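Local coordinates for macrophage migration inhibitory factor-like protein (PDB 6CUQ) that belongs to the macrophage migration inhibitory factor family, whose members are small alpha/beta proteins assembled as trimers, at residues Leu83-Cys88 against Ile102-Phe106; Pro10-Leu16 against Ala48-Ser54. All blocks are in the same frame, centred on the assembly; numbering follows the deposited sequence.

Interaction 1: Leu83-Cys88 against Ile102-Phe106; sequences LSDRYC and IYLNF
The ring of Phe106 takes Ser84 at its edge: OG lies near the ring plane, 3.6 Å from CZ, facing the CZ and CE2 side. Leu83 reaches the same ring obliquely, its CB 3.9 Å from Phe106 CE1 and its CD1 close to the same atom. The second flat group, the ring of Tyr87, is met obliquely by Leu104, whose CD2 also lies 4.0 Å from Tyr87 CB. In Tyr87 the ring stands anti to the carbonyl carbon (chi1 -84°), which carries it past Leu104, with CD2 of the tyrosine near CD2 of the leucine, while the hydroxyl runs on to bond Ser32 OG. Ser84 needs nothing polar from the strand, since OG bonds back to Gln80 O one turn earlier; a small residue suits this place, where Leu104 CD2 comes within 4.2 Å of Ser84 CA.

Helix 80-95 lies over strand 102-108 as the second half of a beta-alpha-beta unit that begins with strand 66-72; the axes of 83-88 and 102-106 approach to 9.8 Å, their directions 140° apart, nearer antiparallel than parallel. No hydrogen bond crosses between 83-88 and 102-106, and the contact is largely apolar. At the far end Cys88 SG, slim and polarisable, rests against two branched strand residues, 4.1 Å from Ile102 CG2 and 4.2 Å from Leu104 CD1. Ile102 also puts CD1 against Cys88 CA. On the other face of the strand, Tyr103 meets Trp114 of the second subunit edge-to-face, and residues 103-105 pair antiparallel with a strand of that subunit.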
loop_
_atom_site.group_PDB
_atom_site.type_symbol
_atom_site.label_atom_id
_atom_site.label_comp_id
_atom_site.label_asym_id
_atom_site.label_seq_id
_atom_site.Cartn_x
_atom_site.Cartn_y
_atom_site.Cartn_z
ATOM N N LEU B 83 16.157 1.760 10.822
ATOM C CA LEU B 83 15.136 2.380 9.986
ATOM C C LEU B 83 13.918 2.788 10.805
ATOM O O LEU B 83 13.357 3.869 10.587
ATOM C CB LEU B 83 14.748 1.438 8.856
ATOM C CG LEU B 83 15.740 1.366 7.700
ATOM C CD1 LEU B 83 15.379 0.197 6.830
ATOM C CD2 LEU B 83 15.658 2.649 6.889
ATOM N N SER B 84 13.493 1.947 11.753
ATOM C CA SER B 84 12.347 2.313 12.582
ATOM C C SER B 84 12.635 3.575 13.385
ATOM O O SER B 84 11.777 4.460 13.496
ATOM C CB SER B 84 11.968 1.157 13.506
ATOM O OG SER B 84 11.843 -0.043 12.769
ATOM N N ASP B 85 13.847 3.683 13.937
ATOM C CA ASP B 85 14.185 4.853 14.741
ATOM C C ASP B 85 14.210 6.133 13.903
ATOM O O ASP B 85 13.671 7.166 14.323
ATOM C CB ASP B 85 15.529 4.626 15.439
ATOM C CG ASP B 85 15.962 5.819 16.265
ATOM O OD1 ASP B 85 17.046 6.385 16.001
ATOM O OD2 ASP B 85 15.196 6.215 17.164
ATOM N N ARG B 86 14.787 6.079 12.698
ATOM C CA ARG B 86 14.916 7.295 11.896
ATOM C C ARG B 86 13.569 7.756 11.343
ATOM O O ARG B 86 13.296 8.962 11.293
ATOM C CB ARG B 86 15.946 7.084 10.787
ATOM C CG ARG B 86 17.339 6.886 11.358
ATOM C CD ARG B 86 18.431 7.320 10.425
ATOM N NE ARG B 86 18.444 8.761 10.214
ATOM C CZ ARG B 86 19.101 9.350 9.221
ATOM N NH1 ARG B 86 19.783 8.610 8.361
ATOM N NH2 ARG B 86 19.065 10.668 9.080
ATOM N N TYR B 87 12.730 6.827 10.881
ATOM C CA TYR B 87 11.409 7.212 10.382
ATOM C C TYR B 87 10.517 7.748 11.499
ATOM O O TYR B 87 9.726 8.674 11.276
ATOM C CB TYR B 87 10.730 6.030 9.697
ATOM C CG TYR B 87 11.141 5.863 8.259
ATOM C CD1 TYR B 87 10.745 6.789 7.309
ATOM C CD2 TYR B 87 11.915 4.781 7.849
ATOM C CE1 TYR B 87 11.103 6.650 5.990
ATOM C CE2 TYR B 87 12.283 4.629 6.529
ATOM C CZ TYR B 87 11.876 5.573 5.604
ATOM O OH TYR B 87 12.224 5.451 4.287
ATOM N N CYS B 88 10.582 7.139 12.687
ATOM C CA CYS B 88 9.767 7.634 13.792
ATOM C C CYS B 88 10.229 9.017 14.229
ATOM O O CYS B 88 9.403 9.884 14.543
ATOM C CB CYS B 88 9.794 6.641 14.959
ATOM S SG CYS B 88 8.821 5.139 14.646
ATOM N N ILE B 102 2.870 4.720 15.101
ATOM C CA ILE B 102 3.478 4.437 13.807
ATOM C C ILE B 102 3.800 2.952 13.732
ATOM O O ILE B 102 4.499 2.424 14.603
ATOM C CB ILE B 102 4.756 5.266 13.580
ATOM C CG1 ILE B 102 4.444 6.760 13.648
ATOM C CG2 ILE B 102 5.439 4.846 12.280
ATOM C CD1 ILE B 102 5.652 7.643 13.624
ATOM N N TYR B 103 3.304 2.283 12.696
ATOM C CA TYR B 103 3.709 0.919 12.388
ATOM C C TYR B 103 4.548 0.909 11.114
ATOM O O TYR B 103 4.335 1.710 10.196
ATOM C CB TYR B 103 2.506 -0.003 12.201
ATOM C CG TYR B 103 1.926 -0.570 13.469
ATOM C CD1 TYR B 103 2.655 -0.597 14.642
ATOM C CD2 TYR B 103 0.638 -1.085 13.482
ATOM C CE1 TYR B 103 2.114 -1.122 15.798
ATOM C CE2 TYR B 103 0.089 -1.598 14.622
ATOM C CZ TYR B 103 0.823 -1.621 15.784
ATOM O OH TYR B 103 0.247 -2.155 16.924
ATOM N N LEU B 104 5.511 -0.000 11.069
ATOM C CA LEU B 104 6.336 -0.188 9.889
ATOM C C LEU B 104 6.358 -1.658 9.499
ATOM O O LEU B 104 6.203 -2.550 10.346
ATOM C CB LEU B 104 7.758 0.294 10.123
ATOM C CG LEU B 104 7.947 1.773 10.438
ATOM C CD1 LEU B 104 7.978 2.001 11.953
ATOM C CD2 LEU B 104 9.234 2.270 9.774
ATOM N N ASN B 105 6.562 -1.890 8.204
ATOM C CA ASN B 105 6.705 -3.221 7.630
ATOM C C ASN B 105 7.932 -3.250 6.730
ATOM O O ASN B 105 8.210 -2.288 6.005
ATOM C CB ASN B 105 5.457 -3.617 6.834
ATOM C CG ASN B 105 4.447 -4.379 7.677
ATOM O OD1 ASN B 105 3.509 -4.983 7.151
ATOM N ND2 ASN B 105 4.641 -4.360 8.996
ATOM N N PHE B 106 8.657 -4.362 6.773
ATOM C CA PHE B 106 9.862 -4.551 5.982
ATOM C C PHE B 106 9.716 -5.814 5.154
ATOM O O PHE B 106 9.375 -6.878 5.684
ATOM C CB PHE B 106 11.098 -4.627 6.876
ATOM C CG PHE B 106 11.239 -3.450 7.781
ATOM C CD1 PHE B 106 11.863 -2.296 7.338
ATOM C CD2 PHE B 106 10.707 -3.476 9.058
ATOM C CE1 PHE B 106 11.982 -1.198 8.166
ATOM C CE2 PHE B 106 10.816 -2.382 9.889
ATOM C CZ PHE B 106 11.456 -1.237 9.440
#

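Interaction 2: Pro10-Leu16 against Ala48-Ser54; sequences PHALITL and ATQVVTS
Seven backbone hydrogen bonds tie Pro10-Leu16 to Ala48-Ser54 in parallel register. The NH groups of Ala12, Ile14 and Leu16 give to the carbonyls of Ala48, Gln50 and Val52, and those of Ala48, Gln50, Val52 and Ser54 give to Pro10, Ala12, Ile14 and Leu16. Proline can start the pairing, since its bond, from Ala48 N to Pro10 O at 3.2 Å, asks for no N-H of its own. Ala48 O serves two donors from opposite faces of its plane: Ala12 N and, at 2.7 Å, Thr49 OG1, which also bonds Ser32 OG. Threonine thus settles its hydroxyl; with OG1 beside the backbone N (chi1 -69°), CG2 falls anti to that N and meets Ile14 CD1 at 4.0 Å.

On the face of His11, Leu13 and Thr15, the imidazole takes Gln50 CG at its edge, 3.8 Å from NE2, while the bent glutamine sends its amide to Ser54 and Ser65 of the third subunit. Leu13 CD2 presses on Val52 CG2 at 3.6 Å, and Thr15 CG2 on Ser54 CB; Ser54 OG bonds Gln50 of the second subunit. On the other face Leu16 CD2 packs against Val51 CG1 at 3.6 Å.

Helix 22-40 makes the right-handed crossover between the strands and, beside Tyr87 of helix 80-95, covers the Ala12 and Thr49 face; strand 66-72 pairs antiparallel with the far edge of 11-16, and a strand of the third subunit with 48-51.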
loop_
_atom_site.group_PDB
_atom_site.type_symbol
_atom_site.label_atom_id
_atom_site.label_comp_id
_atom_site.label_asym_id
_atom_site.label_seq_id
_atom_site.Cartn_x
_atom_site.Cartn_y
_atom_site.Cartn_z
ATOM N N PRO B 10 15.668 0.522 -2.725
ATOM C CA PRO B 10 14.717 0.693 -1.613
ATOM C C PRO B 10 13.562 1.640 -1.922
ATOM O O PRO B 10 13.710 2.648 -2.623
ATOM C CB PRO B 10 15.596 1.242 -0.479
ATOM C CG PRO B 10 16.762 1.864 -1.164
ATOM C CD PRO B 10 16.954 1.205 -2.493
ATOM N N HIS B 11 12.387 1.299 -1.375
ATOM C CA HIS B 11 11.184 2.114 -1.535
ATOM C C HIS B 11 10.425 2.203 -0.217
ATOM O O HIS B 11 10.318 1.213 0.524
ATOM C CB HIS B 11 10.241 1.548 -2.614
ATOM C CG HIS B 11 9.035 2.404 -2.879
ATOM N ND1 HIS B 11 7.884 2.332 -2.124
ATOM C CD2 HIS B 11 8.809 3.362 -3.812
ATOM C CE1 HIS B 11 7.002 3.203 -2.581
ATOM N NE2 HIS B 11 7.535 3.836 -3.609
ATOM N N ALA B 12 9.885 3.390 0.067
ATOM C CA ALA B 12 9.065 3.605 1.259
ATOM C C ALA B 12 7.750 4.230 0.833
ATOM O O ALA B 12 7.737 5.317 0.244
ATOM C CB ALA B 12 9.762 4.493 2.295
ATOM N N LEU B 13 6.655 3.519 1.097
ATOM C CA LEU B 13 5.306 4.036 0.933
ATOM C C LEU B 13 4.820 4.437 2.323
ATOM O O LEU B 13 4.583 3.575 3.178
ATOM C CB LEU B 13 4.376 3.003 0.294
ATOM C CG LEU B 13 3.208 3.514 -0.559
ATOM C CD1 LEU B 13 2.446 2.363 -1.195
ATOM C CD2 LEU B 13 2.269 4.394 0.253
ATOM N N ILE B 14 4.695 5.741 2.546
ATOM C CA ILE B 14 4.319 6.304 3.835
ATOM C C ILE B 14 2.862 6.729 3.733
ATOM O O ILE B 14 2.507 7.617 2.941
ATOM C CB ILE B 14 5.215 7.486 4.219
ATOM C CG1 ILE B 14 6.681 7.042 4.223
ATOM C CG2 ILE B 14 4.806 8.030 5.592
ATOM C CD1 ILE B 14 7.676 8.169 4.418
ATOM N N THR B 15 2.016 6.067 4.504
ATOM C CA THR B 15 0.606 6.400 4.615
ATOM C C THR B 15 0.436 7.038 5.986
ATOM O O THR B 15 0.620 6.372 7.009
ATOM C CB THR B 15 -0.249 5.143 4.452
ATOM O OG1 THR B 15 0.096 4.481 3.225
ATOM C CG2 THR B 15 -1.749 5.461 4.509
ATOM N N LEU B 16 0.137 8.327 6.023
ATOM C CA LEU B 16 0.034 9.003 7.306
ATOM C C LEU B 16 -1.214 9.867 7.359
ATOM O O LEU B 16 -1.739 10.306 6.332
ATOM C CB LEU B 16 1.285 9.835 7.596
ATOM C CG LEU B 16 1.453 11.219 6.983
ATOM C CD1 LEU B 16 2.777 11.805 7.443
ATOM C CD2 LEU B 16 1.373 11.189 5.480
ATOM N N ALA B 48 13.349 5.700 -3.488
ATOM C CA ALA B 48 12.100 6.327 -3.889
ATOM C C ALA B 48 11.137 6.315 -2.712
ATOM O O ALA B 48 11.268 5.504 -1.791
ATOM C CB ALA B 48 11.474 5.625 -5.100
ATOM N N THR B 49 10.183 7.248 -2.741
ATOM C CA THR B 49 9.215 7.386 -1.662
ATOM C C THR B 49 7.944 8.058 -2.173
ATOM O O THR B 49 7.996 9.030 -2.936
ATOM C CB THR B 49 9.819 8.159 -0.479
ATOM O OG1 THR B 49 10.826 7.349 0.135
ATOM C CG2 THR B 49 8.769 8.508 0.571
ATOM N N GLN B 50 6.807 7.515 -1.741
ATOM C CA GLN B 50 5.488 8.089 -1.956
ATOM C C GLN B 50 4.840 8.330 -0.597
ATOM O O GLN B 50 4.839 7.439 0.262
ATOM C CB GLN B 50 4.608 7.160 -2.799
ATOM C CG GLN B 50 5.198 6.799 -4.148
ATOM C CD GLN B 50 5.419 8.025 -5.037
ATOM O OE1 GLN B 50 4.707 9.020 -4.917
ATOM N NE2 GLN B 50 6.399 7.948 -5.944
ATOM N N VAL B 51 4.310 9.535 -0.403
ATOM C CA VAL B 51 3.643 9.935 0.831
ATOM C C VAL B 51 2.147 10.032 0.561
ATOM O O VAL B 51 1.720 10.803 -0.305
ATOM C CB VAL B 51 4.194 11.264 1.363
ATOM C CG1 VAL B 51 3.554 11.587 2.697
ATOM C CG2 VAL B 51 5.708 11.182 1.487
ATOM N N VAL B 52 1.347 9.263 1.306
ATOM C CA VAL B 52 -0.086 9.168 1.062
ATOM C C VAL B 52 -0.832 9.683 2.292
ATOM O O VAL B 52 -0.594 9.215 3.411
ATOM C CB VAL B 52 -0.484 7.718 0.725
ATOM C CG1 VAL B 52 -2.021 7.549 0.646
ATOM C CG2 VAL B 52 0.233 7.265 -0.567
ATOM N N THR B 53 -1.729 10.644 2.080
ATOM C CA THR B 53 -2.539 11.200 3.157
ATOM C C THR B 53 -3.745 10.314 3.433
ATOM O O THR B 53 -4.558 10.056 2.541
ATOM C CB THR B 53 -3.014 12.602 2.799
ATOM O OG1 THR B 53 -1.903 13.493 2.781
ATOM C CG2 THR B 53 -4.035 13.094 3.829
ATOM N N SER B 54 -3.908 9.919 4.688
ATOM C CA SER B 54 -4.974 9.007 5.080
ATOM C C SER B 54 -5.789 9.583 6.234
ATOM O O SER B 54 -5.493 10.652 6.772
ATOM C CB SER B 54 -4.401 7.656 5.498
ATOM O OG SER B 54 -3.547 7.838 6.613
#

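In the fold
Interactions 1 and 2 belong to the two beta-alpha-beta units of one subunit, which share a four-stranded sheet; their centres are about 12 Å apart. Strand 66-72 lies between strands 11-16 and 102-108, so the strand of interaction 1 is at one side of the sheet and the pair of interaction 2 at the other. They meet through Tyr87, whose OH comes 3.3 Å from Ala12 CB and whose CE1 lies 4.1 Å from Ile14 CD1, joining the helix of interaction 1 to the helix-covered face of interaction 2. The two contacts thus end on opposite outer strands, each carried on by a different neighbour in the trimer.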